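Local coordinates for protein MdbA (Actinomyces oris, PDB 4Z7X) that probably catalyses the formation of disulfide bonds in exported proteins, as a thiol-disulfide oxidoreductase linked to sortase-mediated pilus assembly, at residues Pro57-Tyr62 and Pro197-Lys202; Asp117-Gln122 and Asn159-Val164. All blocks are in the same frame, centred on the assembly; numbering follows the deposited sequence. Where two conformers were deposited one is given.

How the interactions relate
Interaction 1 zips two strands together in the central sheet of the thioredoxin-type domain, whereas interaction 2 joins helix ends and turns in its helical part. Their centres are 26 Å apart, on opposite sides of the middle of the chain, and their nearest atoms stay about 15 Å from each other. In sequence, both segments of interaction 2 fall between the two strands of interaction 1. Pro197, at one end of interaction 1, touches a Cys-X-X-Cys helix start that is probably the redox site. Interaction 2 borders the pocket of the bound cyclohexylamino sulfonic acid: Pro120 touches it, and the Gln122 side chain lies about 9 Å away.

Interaction 1 of 2, residues Pro57-Tyr62 and Pro197-Lys202; sequences PVLDIY and PTVFFK
Phe200 O accepts the shortest bond of the pairing, 2.8 Å from Asp60 N, and Leu59 CA also turns its hydrogen toward this oxygen. The return bond, from Phe200 N to Asp60 O, measures 3.0 Å. Tyr62 and Thr198 form the second reciprocal pair, with Tyr62 N 2.9 Å from Thr198 O. Lys202 N, bonded to Val58 O, closes the far end. Between the hydrogen-bonded pairs, Leu59 faces Phe201 and Ile61 faces Val199 in non-hydrogen-bonded positions. On their side of the sheet Leu59 CD1 reaches diagonally to Val199 CG1, 3.8 Å away, because CG stands anti to the backbone N (chi1 -178°). Branched and aromatic apolar residues suit this buried face, which helix 68-86 covers through Ile81 and Phe73. The Phe201 ring reaches to Pro57, just before strand 58-63, where Phe201 CE1 meets Pro57 CB at 3.7 Å.

Asp60, Tyr62, Thr198 and Phe200 occupy the other face. Tyr62 CE1 approaches Phe200 CE2 to 3.9 Å, while Thr198 O lies at the Tyr62 ring edge, in its plane. The Asp60 carboxylate and Phe200 ring planes are inclined 75° to each other, and Asp60 CB lies at the ring's edge. A buried acid suits this place because His95 NE2 hydrogen-bonds Asp60 OD1; likewise Thr198 OG1 is hydrogen-bonded to Gly195 O. His95 also stacks on Tyr62, so one imidazole serves two neighbours on this face. Pro197, held by the cis peptide bond before it, sets its CA 3.1 Å from Tyr62 O and touches Cys70 and His69. A cis-proline beside a Cys-X-X-Cys helix start, leading into an antiparallel strand next to the central one, is a hallmark of the thioredoxin fold.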
ATOM      1  N   PRO A  57       6.104   4.317 -15.882  1.00 16.66           N
ATOM      2  CA  PRO A  57       5.245   5.365 -15.382  1.00 12.52           C
ATOM      3  C   PRO A  57       4.630   5.004 -14.045  1.00 11.98           C
ATOM      4  O   PRO A  57       4.503   3.829 -13.703  1.00 10.35           O
ATOM      5  CB  PRO A  57       4.119   5.409 -16.426  1.00 16.84           C
ATOM      6  CG  PRO A  57       4.591   4.674 -17.573  1.00 21.39           C
ATOM      7  CD  PRO A  57       5.440   3.609 -17.001  1.00 19.73           C
ATOM      8  N   VAL A  58       4.217   6.019 -13.326  1.00 11.23           N
ATOM      9  CA  VAL A  58       3.685   5.874 -11.991  1.00 10.58           C
ATOM     10  C   VAL A  58       2.251   5.392 -11.961  1.00  9.09           C
ATOM     11  O   VAL A  58       1.359   6.041 -12.516  1.00 11.43           O
ATOM     12  CB  VAL A  58       3.846   7.183 -11.181  1.00 12.78           C
ATOM     13  CG1 VAL A  58       3.297   6.990  -9.783  1.00 13.49           C
ATOM     14  CG2 VAL A  58       5.320   7.567 -11.107  1.00 11.58           C
ATOM     15  N   LEU A  59       2.029   4.304 -11.212  1.00  9.43           N
ATOM     16  CA  LEU A  59       0.672   3.835 -10.862  1.00  9.68           C
ATOM     17  C   LEU A  59       0.471   4.098  -9.365  1.00  9.33           C
ATOM     18  O   LEU A  59       1.148   3.479  -8.520  1.00 11.10           O
ATOM     19  CB  LEU A  59       0.509   2.347 -11.130  1.00  9.56           C
ATOM     20  CG  LEU A  59      -0.855   1.743 -10.861  1.00 12.34           C
ATOM     21  CD1 LEU A  59      -1.885   2.213 -11.880  1.00 14.45           C
ATOM     22  CD2 LEU A  59      -0.715   0.218 -10.859  1.00 14.32           C
ATOM     23  N   ASP A  60      -0.418   5.046  -9.056  1.00  9.27           N
ATOM     24  CA  ASP A  60      -0.687   5.454  -7.680  1.00  9.86           C
ATOM     25  C   ASP A  60      -1.952   4.733  -7.240  1.00 11.84           C
ATOM     26  O   ASP A  60      -2.982   4.819  -7.932  1.00 14.05           O
ATOM     27  CB  ASP A  60      -1.020   6.962  -7.637  1.00 13.59           C
ATOM     28  CG  ASP A  60       0.173   7.853  -7.805  1.00 15.07           C
ATOM     29  OD1 ASP A  60       1.082   7.737  -6.988  1.00 17.57           O
ATOM     30  OD2 ASP A  60       0.196   8.708  -8.751  1.00 22.92           O
ATOM     31  N   ILE A  61      -1.909   4.084  -6.094  1.00 11.09           N
ATOM     32  CA  ILE A  61      -3.064   3.467  -5.487  1.00  9.75           C
ATOM     33  C   ILE A  61      -3.287   4.041  -4.071  1.00 11.57           C
ATOM     34  O   ILE A  61      -2.460   3.873  -3.199  1.00 10.70           O
ATOM     35  CB  ILE A  61      -2.946   1.926  -5.396  1.00 12.02           C
ATOM     36  CG1 ILE A  61      -2.657   1.332  -6.815  1.00 16.13           C
ATOM     37  CG2 ILE A  61      -4.227   1.350  -4.835  1.00 14.84           C
ATOM     38  CD1 ILE A  61      -2.393  -0.145  -6.842  1.00 21.70           C
ATOM     39  N   TYR A  62      -4.425   4.711  -3.925  1.00 11.74           N
ATOM     40  CA  TYR A  62      -4.901   5.225  -2.639  1.00  9.40           C
ATOM     41  C   TYR A  62      -5.842   4.181  -2.055  1.00 12.22           C
ATOM     42  O   TYR A  62      -6.817   3.761  -2.717  1.00 14.80           O
ATOM     43  CB  TYR A  62      -5.626   6.578  -2.784  1.00 11.74           C
ATOM     44  CG  TYR A  62      -4.729   7.721  -3.117  1.00 13.42           C
ATOM     45  CD1 TYR A  62      -4.286   7.961  -4.420  1.00 13.98           C
ATOM     46  CD2 TYR A  62      -4.325   8.588  -2.130  1.00 13.82           C
ATOM     47  CE1 TYR A  62      -3.434   9.028  -4.692  1.00 14.68           C
ATOM     48  CE2 TYR A  62      -3.509   9.675  -2.396  1.00 13.90           C
ATOM     49  CZ  TYR A  62      -3.059   9.889  -3.674  1.00 15.45           C
ATOM     50  OH  TYR A  62      -2.211  10.954  -3.956  1.00 17.00           O
ATOM     51  N   PRO A 197     -10.864   2.350  -3.324  1.00 15.31           N
ATOM     52  CA  PRO A 197      -9.593   2.863  -3.827  1.00 14.57           C
ATOM     53  C   PRO A 197      -9.763   4.041  -4.784  1.00 14.18           C
ATOM     54  O   PRO A 197     -10.832   4.233  -5.341  1.00 17.43           O
ATOM     55  CB  PRO A 197      -9.012   1.658  -4.570  1.00 16.81           C
ATOM     56  CG  PRO A 197     -10.187   0.885  -5.007  1.00 19.76           C
ATOM     57  CD  PRO A 197     -11.262   1.085  -3.993  1.00 18.54           C
ATOM     58  N   THR A 198      -8.689   4.828  -4.951  1.00 13.87           N
ATOM     59  CA  THR A 198      -8.581   5.796  -6.027  1.00 13.34           C
ATOM     60  C   THR A 198      -7.272   5.466  -6.719  1.00 11.74           C
ATOM     61  O   THR A 198      -6.251   5.276  -6.044  1.00 12.88           O
ATOM     62  CB  THR A 198      -8.602   7.275  -5.546  1.00 16.42           C
ATOM     63  OG1 THR A 198      -9.869   7.578  -4.950  1.00 18.92           O
ATOM     64  CG2 THR A 198      -8.377   8.186  -6.722  1.00 21.38           C
ATOM     65  N   VAL A 199      -7.298   5.386  -8.037  1.00 11.64           N
ATOM     66  CA  VAL A 199      -6.115   4.997  -8.820  1.00 11.49           C
ATOM     67  C   VAL A 199      -5.803   6.059  -9.877  1.00 12.22           C
ATOM     68  O   VAL A 199      -6.693   6.560 -10.578  1.00 13.56           O
ATOM     69  CB  VAL A 199      -6.385   3.608  -9.478  1.00 12.89           C
ATOM     70  CG1 VAL A 199      -5.229   3.157 -10.344  1.00 15.15           C
ATOM     71  CG2 VAL A 199      -6.640   2.539  -8.401  1.00 13.90           C
ATOM     72  N   PHE A 200      -4.510   6.385  -9.995  1.00 11.69           N
ATOM     73  CA  PHE A 200      -4.011   7.244 -11.059  1.00 12.02           C
ATOM     74  C   PHE A 200      -2.914   6.505 -11.802  1.00 12.18           C
ATOM     75  O   PHE A 200      -2.157   5.712 -11.206  1.00 10.84           O
ATOM     76  CB  PHE A 200      -3.453   8.527 -10.463  1.00 13.06           C
ATOM     77  CG  PHE A 200      -4.463   9.363  -9.764  1.00 12.41           C
ATOM     78  CD1 PHE A 200      -5.146  10.351 -10.453  1.00 14.93           C
ATOM     79  CD2 PHE A 200      -4.666   9.221  -8.392  1.00 15.70           C
ATOM     80  CE1 PHE A 200      -6.084  11.122  -9.811  1.00 16.63           C
ATOM     81  CE2 PHE A 200      -5.596   9.997  -7.728  1.00 15.67           C
ATOM     82  CZ  PHE A 200      -6.308  10.960  -8.445  1.00 15.86           C
ATOM     83  N   PHE A 201      -2.836   6.749 -13.102  1.00 11.49           N
ATOM     84  CA  PHE A 201      -1.759   6.221 -13.936  1.00 12.21           C
ATOM     85  C   PHE A 201      -1.231   7.333 -14.796  1.00 13.26           C
ATOM     86  O   PHE A 201      -1.980   7.988 -15.498  1.00 15.41           O
ATOM     87  CB  PHE A 201      -2.213   5.028 -14.787  1.00 13.14           C
ATOM     88  CG  PHE A 201      -1.096   4.471 -15.613  1.00 13.11           C
ATOM     89  CD1 PHE A 201       0.029   3.963 -15.009  1.00 11.74           C
ATOM     90  CD2 PHE A 201      -1.149   4.506 -16.990  1.00 15.41           C
ATOM     91  CE1 PHE A 201       1.080   3.476 -15.767  1.00 12.68           C
ATOM     92  CE2 PHE A 201      -0.114   4.032 -17.741  1.00 15.77           C
ATOM     93  CZ  PHE A 201       1.006   3.527 -17.135  1.00 13.80           C
ATOM     94  N   LYS A 202       0.067   7.582 -14.691  1.00 13.50           N
ATOM     95  CA  LYS A 202       0.677   8.768 -15.301  0.60 17.33           C
ATOM     96  C   LYS A 202      -0.057  10.061 -14.926  1.00 15.81           C
ATOM     97  O   LYS A 202      -0.213  10.971 -15.757  1.00 21.23           O
ATOM     98  CB  LYS A 202       0.726   8.632 -16.810  0.60 21.04           C
ATOM     99  CG  LYS A 202       1.509   7.439 -17.284  0.60 20.79           C
ATOM    100  CD  LYS A 202       1.342   7.167 -18.771  0.60 26.27           C
ATOM    101  CE  LYS A 202       2.231   8.075 -19.584  0.60 30.10           C
ATOM    102  NZ  LYS A 202       2.193   7.750 -21.024  0.60 37.81           N
TER

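Interaction 2 of 2, residues Asp117-Gln122 and Asn159-Val164; sequences DEAPAQ and NVPKEV
Two bends meet here: Ala119, where the chain leaves helix 103-118, and the turn from Asn159 to Pro161 face each other, with the CA atoms of Gln122 and Val160 6.0 Å apart. Gln122 N bonds to Ala119 O, closing a short 3-10 turn that sets the Ala119 methyl and the Gln122 side chain toward Pro161, whose CD both touch. The small buried methyl of Ala119 lets the chain come close to Pro161 and Val164: CB sits 3.9 Å from Pro161 CD and 4.0 Å from Val164 CG1. Val164 spreads both branches over Glu118 CB, its CG2 at 3.8 Å. The two side chains run past each other in opposite directions, and in the conformer described Glu118 OE1 forms a salt bridge with Lys167 NZ.

Asn159, with positive phi, is the C-prime residue of a Schellman motif that ends helix 148-157. Pro161 stands at the N-cap of helix 162-165. These helices lie between strand 91-96 and the strand after the cis-proline, consistent with the helical insertion of DsbA-like thioredoxin-fold oxidoreductases.

Gln122, the N-cap residue of helix 123-140, adds the aliphatic base of its side chain, CB lying 3.8 Å from Val160 CG2. A bend at chi2 (84°) folds the amide back across the turn, bringing OE1 within 3.7 Å of Pro161 CD and laying CD near Asn159 O. An alanine here would keep CB against Val160 but would probably leave a gap beside Pro161 and Asn159 where the amide now lies. On the far side, Pro120 touches the bound cyclohexylamino sulfonic acid.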
ATOM      1  N   ASP A 117      10.371  -0.615   7.905  1.00  9.70           N
ATOM      2  CA  ASP A 117      11.598  -0.186   8.521  1.00 10.11           C
ATOM      3  C   ASP A 117      12.597  -1.326   8.746  1.00 11.68           C
ATOM      4  O   ASP A 117      13.797  -1.078   8.706  1.00 14.93           O
ATOM      5  CB  ASP A 117      11.320   0.488   9.874  1.00 11.04           C
ATOM      6  CG  ASP A 117      10.918   1.952   9.749  1.00 12.45           C
ATOM      7  OD1 ASP A 117      11.074   2.543   8.652  1.00 14.34           O
ATOM      8  OD2 ASP A 117      10.516   2.534  10.789  1.00 13.77           O
ATOM      9  N   GLU A 118      12.122  -2.557   8.996  1.00 11.71           N
ATOM     10  CA  GLU A 118      13.008  -3.635   9.399  0.70 13.83           C
ATOM     11  C   GLU A 118      13.071  -4.834   8.449  1.00 13.09           C
ATOM     12  O   GLU A 118      14.017  -5.632   8.511  1.00 16.22           O
ATOM     13  CB  GLU A 118      12.623  -4.115  10.784  0.70 16.60           C
ATOM     14  CG  GLU A 118      12.672  -3.005  11.823  0.70 21.12           C
ATOM     15  CD  GLU A 118      13.306  -3.465  13.113  0.70 28.52           C
ATOM     16  OE1 GLU A 118      13.237  -4.673  13.422  0.70 35.69           O
ATOM     17  OE2 GLU A 118      13.898  -2.625  13.804  0.70 39.93           O
ATOM     18  N   ALA A 119      12.058  -4.986   7.599  1.00 11.62           N
ATOM     19  CA  ALA A 119      11.998  -6.112   6.659  1.00 11.74           C
ATOM     20  C   ALA A 119      11.392  -5.653   5.318  1.00 12.89           C
ATOM     21  O   ALA A 119      10.407  -6.223   4.837  1.00 10.26           O
ATOM     22  CB  ALA A 119      11.197  -7.248   7.242  1.00 13.50           C
ATOM     23  N   PRO A 120      11.974  -4.617   4.714  1.00 11.88           N
ATOM     24  CA  PRO A 120      11.359  -4.046   3.506  1.00 12.00           C
ATOM     25  C   PRO A 120      11.242  -5.052   2.347  1.00 12.96           C
ATOM     26  O   PRO A 120      10.331  -4.934   1.542  1.00 13.13           O
ATOM     27  CB  PRO A 120      12.282  -2.872   3.150  1.00 13.37           C
ATOM     28  CG  PRO A 120      13.581  -3.204   3.863  1.00 13.19           C
ATOM     29  CD  PRO A 120      13.126  -3.830   5.167  1.00 13.39           C
ATOM     30  N   ALA A 121      12.101  -6.066   2.314  1.00 13.80           N
ATOM     31  CA  ALA A 121      12.000  -7.084   1.264  1.00 14.55           C
ATOM     32  C   ALA A 121      10.664  -7.806   1.245  1.00 12.49           C
ATOM     33  O   ALA A 121      10.270  -8.355   0.227  1.00 15.81           O
ATOM     34  CB  ALA A 121      13.132  -8.096   1.359  1.00 16.91           C
ATOM     35  N   GLN A 122      10.030  -7.909   2.394  1.00 11.52           N
ATOM     36  CA  GLN A 122       8.725  -8.572   2.503  1.00 13.07           C
ATOM     37  C   GLN A 122       7.566  -7.611   2.555  1.00 10.95           C
ATOM     38  O   GLN A 122       6.429  -8.017   2.782  1.00 11.83           O
ATOM     39  CB  GLN A 122       8.704  -9.460   3.720  1.00 13.96           C
ATOM     40  CG  GLN A 122       9.575 -10.703   3.608  1.00 14.41           C
ATOM     41  CD  GLN A 122      11.018 -10.501   3.948  1.00 14.55           C
ATOM     42  OE1 GLN A 122      11.347  -9.838   4.920  1.00 15.66           O
ATOM     43  NE2 GLN A 122      11.891 -11.162   3.196  1.00 21.71           N
ATOM     44  N   ASN A 159       7.164 -14.846   5.369  1.00 12.95           N
ATOM     45  CA  ASN A 159       8.546 -14.990   5.825  1.00 12.26           C
ATOM     46  C   ASN A 159       9.237 -13.665   6.195  1.00 13.30           C
ATOM     47  O   ASN A 159      10.452 -13.484   5.999  1.00 13.85           O
ATOM     48  CB  ASN A 159       9.341 -15.810   4.815  1.00 13.81           C
ATOM     49  CG  ASN A 159       8.701 -17.154   4.553  1.00 15.36           C
ATOM     50  OD1 ASN A 159       8.470 -17.971   5.497  1.00 18.96           O
ATOM     51  ND2 ASN A 159       8.366 -17.384   3.312  1.00 14.28           N
ATOM     52  N   VAL A 160       8.472 -12.777   6.849  1.00 12.19           N
ATOM     53  CA  VAL A 160       9.082 -11.736   7.628  1.00 10.88           C
ATOM     54  C   VAL A 160       9.892 -12.429   8.749  1.00 11.68           C
ATOM     55  O   VAL A 160       9.419 -13.389   9.343  1.00 13.28           O
ATOM     56  CB  VAL A 160       8.004 -10.820   8.216  1.00 10.83           C
ATOM     57  CG1 VAL A 160       8.553  -9.875   9.275  1.00 12.02           C
ATOM     58  CG2 VAL A 160       7.265 -10.042   7.141  1.00 14.61           C
ATOM     59  N   PRO A 161      11.117 -11.970   9.029  1.00 11.82           N
ATOM     60  CA  PRO A 161      11.868 -12.567  10.123  1.00 12.09           C
ATOM     61  C   PRO A 161      11.136 -12.496  11.469  1.00 11.38           C
ATOM     62  O   PRO A 161      10.472 -11.488  11.769  1.00 12.31           O
ATOM     63  CB  PRO A 161      13.160 -11.751  10.145  1.00 13.11           C
ATOM     64  CG  PRO A 161      13.323 -11.260   8.738  1.00 12.80           C
ATOM     65  CD  PRO A 161      11.896 -10.907   8.371  1.00 11.88           C
ATOM     66  N   LYS A 162      11.254 -13.552  12.283  1.00 11.24           N
ATOM     67  CA  LYS A 162      10.573 -13.594  13.566  1.00 12.80           C
ATOM     68  C   LYS A 162      10.964 -12.404  14.451  1.00 14.12           C
ATOM     69  O   LYS A 162      10.121 -11.873  15.166  1.00 14.96           O
ATOM     70  CB  LYS A 162      10.894 -14.896  14.320  1.00 14.56           C
ATOM     71  CG  LYS A 162      10.272 -16.154  13.784  1.00 18.78           C
ATOM     72  CD  LYS A 162      10.763 -17.320  14.647  1.00 24.26           C
ATOM     73  CE  LYS A 162      10.049 -18.613  14.327  1.00 35.29           C
ATOM     74  NZ  LYS A 162      10.016 -18.785  12.862  1.00 43.50           N
ATOM     75  N   GLU A 163      12.232 -11.980  14.404  1.00 13.66           N
ATOM     76  CA  GLU A 163      12.675 -10.862  15.237  1.00 14.27           C
ATOM     77  C   GLU A 163      11.972  -9.563  14.857  1.00 14.65           C
ATOM     78  O   GLU A 163      11.806  -8.669  15.672  1.00 17.53           O
ATOM     79  CB  GLU A 163      14.170 -10.689  15.253  1.00 20.94           C
ATOM     80  CG  GLU A 163      14.860 -10.402  13.977  1.00 29.56           C
ATOM     81  CD  GLU A 163      16.255  -9.785  14.150  1.00 43.91           C
ATOM     82  OE1 GLU A 163      16.793  -9.364  13.115  1.00 54.53           O
ATOM     83  OE2 GLU A 163      16.812  -9.716  15.281  1.00 58.66           O
ATOM     84  N   VAL A 164      11.509  -9.485  13.636  1.00 12.47           N
ATOM     85  CA  VAL A 164      10.761  -8.321  13.173  1.00 12.04           C
ATOM     86  C   VAL A 164       9.284  -8.376  13.566  1.00 10.74           C
ATOM     87  O   VAL A 164       8.736  -7.398  14.115  1.00 12.83           O
ATOM     88  CB  VAL A 164      10.930  -8.153  11.633  1.00 12.72           C
ATOM     89  CG1 VAL A 164      10.078  -6.997  11.086  1.00 12.29           C
ATOM     90  CG2 VAL A 164      12.404  -7.904  11.328  1.00 14.51           C
TER